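Local structure of uncharacterized protein (Sphaerobacter thermophilus, 5TGN) at residues Leu9-Ile14 against Ile64-Met69. The protein is of unknown function but carries a SnoaL-like domain of the NTF2 clan, a fold whose curved sheet and helices commonly enclose a pocket for small molecules. Residues are numbered along the deposited sequence; the frame is centred on the assembly and turned at random.
Sequences LAREYI and IAERTM
The helix carrying R11 (6-18) and the strand carrying E66 (60-69) keep their backbones well apart: the nearest CA atoms, those of R11 and I64, are 9.0 Å from each other. Side chains alone bridge the gap. Strand 60-69 is the outermost on its side of the sheet within this chain.

R11 leaves the helix with CG anti to the carbonyl carbon (chi1 -69°) and runs extended to NE, which brings the edge of its guanidinium to the E66 carboxylate. The grip is side-on and two-pronged: R11 NE donates to E66 OE2 at 2.8 Å, almost straight at 176°, while R11 NH2 donates to E66 OE1, also at 2.8 Å. Each oxygen accepts through its syn lone pair, and the two flat groups lie nearly coplanar, 17° apart. R11 NH1 has a weak, long ion pair with D8.

One helical turn on, I14 CG2 meets I64 CD1 at 4.3 Å, a light apolar touch; both isoleucines also pack on W92, and I14 on L76. An alanine in place of E66 would probably leave R11 NE and NH2 without their acceptors and the guanidinium freer to turn, with the weak pair to D8 a poor substitute. The two bonds fix the rotation of the R11 guanidinium, and the salt bridge ties the N-terminal helix to strand 60-69 beside the I14-I64 contact in the NTF2-like fold.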
ATOM      1  N   LEU A   9      23.715   2.942  -8.017  1.00 26.39           N
ATOM      2  CA  LEU A   9      22.469   2.301  -8.425  1.00 24.33           C
ATOM      3  C   LEU A   9      21.280   2.951  -7.727  1.00 22.76           C
ATOM      4  O   LEU A   9      20.248   3.223  -8.354  1.00 26.03           O
ATOM      5  CB  LEU A   9      22.512   0.798  -8.121  1.00 25.10           C
ATOM      6  CG  LEU A   9      23.490  -0.048  -8.937  1.00 28.87           C
ATOM      7  CD1 LEU A   9      23.624  -1.459  -8.367  1.00 30.38           C
ATOM      8  CD2 LEU A   9      23.067  -0.100 -10.397  1.00 30.12           C
ATOM      9  N   ALA A  10      21.410   3.206  -6.422  1.00 23.04           N
ATOM     10  CA  ALA A  10      20.302   3.783  -5.670  1.00 17.97           C
ATOM     11  C   ALA A  10      19.951   5.172  -6.198  1.00 19.74           C
ATOM     12  O   ALA A  10      18.777   5.476  -6.435  1.00 21.92           O
ATOM     13  CB  ALA A  10      20.656   3.838  -4.178  1.00 19.74           C
ATOM     14  N   ARG A  11      20.958   6.037  -6.383  1.00 20.72           N
ATOM     15  CA  ARG A  11      20.683   7.378  -6.895  1.00 22.98           C
ATOM     16  C   ARG A  11      20.083   7.323  -8.298  1.00 25.55           C
ATOM     17  O   ARG A  11      19.209   8.131  -8.646  1.00 22.01           O
ATOM     18  CB  ARG A  11      21.966   8.222  -6.919  1.00 28.20           C
ATOM     19  CG  ARG A  11      22.555   8.619  -5.551  1.00 33.09           C
ATOM     20  CD  ARG A  11      24.015   9.110  -5.752  1.00 41.63           C
ATOM     21  NE  ARG A  11      24.666   9.459  -4.492  1.00 41.19           N
ATOM     22  CZ  ARG A  11      25.978   9.513  -4.310  1.00 42.97           C
ATOM     23  NH1 ARG A  11      26.801   9.230  -5.307  1.00 44.44           N
ATOM     24  NH2 ARG A  11      26.465   9.831  -3.118  1.00 43.84           N
ATOM     25  N   GLU A  12      20.592   6.423  -9.145  1.00 22.02           N
ATOM     26  CA  GLU A  12      20.051   6.314 -10.494  1.00 22.86           C
ATOM     27  C   GLU A  12      18.613   5.806 -10.470  1.00 20.49           C
ATOM     28  O   GLU A  12      17.798   6.205 -11.309  1.00 20.97           O
ATOM     29  CB  GLU A  12      20.920   5.393 -11.355  1.00 25.01           C
ATOM     30  CG  GLU A  12      20.488   5.367 -12.814  1.00 33.95           C
ATOM     31  CD  GLU A  12      20.647   6.728 -13.492  1.00 40.05           C
ATOM     32  OE1 GLU A  12      21.411   7.579 -12.973  1.00 42.46           O
ATOM     33  OE2 GLU A  12      19.994   6.954 -14.534  1.00 41.23           O
ATOM     34  N   TYR A  13      18.297   4.900  -9.545  1.00 18.79           N
ATOM     35  CA  TYR A  13      16.919   4.436  -9.411  1.00 17.05           C
ATOM     36  C   TYR A  13      15.995   5.614  -9.155  1.00 16.10           C
ATOM     37  O   TYR A  13      15.003   5.805  -9.858  1.00 16.33           O
ATOM     38  CB  TYR A  13      16.806   3.392  -8.285  1.00 15.22           C
ATOM     39  CG  TYR A  13      15.344   3.028  -8.034  1.00 17.82           C
ATOM     40  CD1 TYR A  13      14.730   1.998  -8.748  1.00 19.02           C
ATOM     41  CD2 TYR A  13      14.561   3.766  -7.142  1.00 20.68           C
ATOM     42  CE1 TYR A  13      13.380   1.685  -8.547  1.00 21.68           C
ATOM     43  CE2 TYR A  13      13.213   3.451  -6.927  1.00 17.54           C
ATOM     44  CZ  TYR A  13      12.639   2.420  -7.643  1.00 20.93           C
ATOM     45  OH  TYR A  13      11.303   2.130  -7.458  1.00 23.10           O
ATOM     46  N   ILE A  14      16.354   6.471  -8.199  1.00 20.55           N
ATOM     47  CA  ILE A  14      15.545   7.659  -7.937  1.00 18.99           C
ATOM     48  C   ILE A  14      15.448   8.534  -9.184  1.00 21.68           C
ATOM     49  O   ILE A  14      14.389   9.089  -9.493  1.00 19.41           O
ATOM     50  CB  ILE A  14      16.125   8.452  -6.745  1.00 22.70           C
ATOM     51  CG1 ILE A  14      16.158   7.599  -5.482  1.00 20.62           C
ATOM     52  CG2 ILE A  14      15.301   9.752  -6.498  1.00 17.93           C
ATOM     53  CD1 ILE A  14      14.726   7.195  -4.971  1.00 19.64           C
ATOM     54  N   ILE A  64      16.473  13.845  -0.748  1.00 32.17           N
ATOM     55  CA  ILE A  64      17.040  12.537  -0.459  1.00 29.51           C
ATOM     56  C   ILE A  64      18.137  12.670   0.585  1.00 32.56           C
ATOM     57  O   ILE A  64      19.063  13.473   0.442  1.00 33.09           O
ATOM     58  CB  ILE A  64      17.572  11.891  -1.736  1.00 29.06           C
ATOM     59  CG1 ILE A  64      16.407  11.648  -2.707  1.00 31.10           C
ATOM     60  CG2 ILE A  64      18.275  10.581  -1.387  1.00 27.78           C
ATOM     61  CD1 ILE A  64      15.514  10.479  -2.290  1.00 31.17           C
ATOM     62  N   ALA A  65      18.019  11.910   1.661  1.00 34.02           N
ATOM     63  CA  ALA A  65      19.104  11.755   2.612  1.00 36.50           C
ATOM     64  C   ALA A  65      19.613  10.329   2.487  1.00 36.24           C
ATOM     65  O   ALA A  65      18.829   9.374   2.533  1.00 29.22           O
ATOM     66  CB  ALA A  65      18.658  12.061   4.043  1.00 33.13           C
ATOM     67  N   GLU A  66      20.914  10.196   2.275  1.00 33.00           N
ATOM     68  CA  GLU A  66      21.554   8.892   2.174  1.00 36.58           C
ATOM     69  C   GLU A  66      21.858   8.465   3.603  1.00 40.39           C
ATOM     70  O   GLU A  66      22.820   8.936   4.206  1.00 49.28           O
ATOM     71  CB  GLU A  66      22.794   8.994   1.277  1.00 36.06           C
ATOM     72  CG  GLU A  66      22.565  10.029   0.132  1.00 43.63           C
ATOM     73  CD  GLU A  66      23.562   9.971  -1.046  1.00 54.42           C
ATOM     74  OE1 GLU A  66      24.796   9.894  -0.812  1.00 50.59           O
ATOM     75  OE2 GLU A  66      23.098  10.037  -2.220  1.00 50.09           O
ATOM     76  N   ARG A  67      21.001   7.612   4.168  1.00 33.50           N
ATOM     77  CA  ARG A  67      21.138   7.202   5.568  1.00 39.29           C
ATOM     78  C   ARG A  67      22.196   6.117   5.759  1.00 43.67           C
ATOM     79  O   ARG A  67      22.893   6.099   6.779  1.00 44.94           O
ATOM     80  CB  ARG A  67      19.801   6.691   6.111  1.00 35.83           C
ATOM     81  CG  ARG A  67      18.686   7.713   6.074  1.00 37.39           C
ATOM     82  CD  ARG A  67      18.926   8.831   7.062  1.00 36.23           C
ATOM     83  NE  ARG A  67      17.747   9.677   7.162  1.00 54.47           N
ATOM     84  CZ  ARG A  67      17.756  10.967   7.484  1.00 60.14           C
ATOM     85  NH1 ARG A  67      16.604  11.633   7.535  1.00 63.77           N
ATOM     86  NH2 ARG A  67      18.904  11.594   7.738  1.00 54.44           N
ATOM     87  N   THR A  68      22.286   5.173   4.826  1.00 36.16           N
ATOM     88  CA  THR A  68      23.253   4.081   4.868  1.00 43.19           C
ATOM     89  C   THR A  68      23.851   3.994   3.481  1.00 39.85           C
ATOM     90  O   THR A  68      23.110   4.020   2.492  1.00 33.06           O
ATOM     91  CB  THR A  68      22.609   2.718   5.215  1.00 37.16           C
ATOM     92  OG1 THR A  68      22.234   2.657   6.589  1.00 39.91           O
ATOM     93  CG2 THR A  68      23.544   1.544   4.901  1.00 38.48           C
HETATM   94  N   MSE A  69      25.173   3.909   3.404  1.00 40.22           N
HETATM   95  CA  MSE A  69      25.788   3.554   2.140  1.00 44.11           C
HETATM   96  C   MSE A  69      26.991   2.653   2.362  1.00 43.43           C
HETATM   97  O   MSE A  69      27.862   2.900   3.207  1.00 48.40           O
HETATM   98  CB  MSE A  69      26.144   4.808   1.353  1.00 51.74           C
HETATM   99  CG  MSE A  69      27.615   5.100   1.212  1.00 78.29           C
HETATM  100 SE   MSE A  69      27.837   6.876   0.462  1.00100.72          SE
HETATM  101  CE  MSE A  69      26.276   7.757   1.273  1.00 86.05           C
TER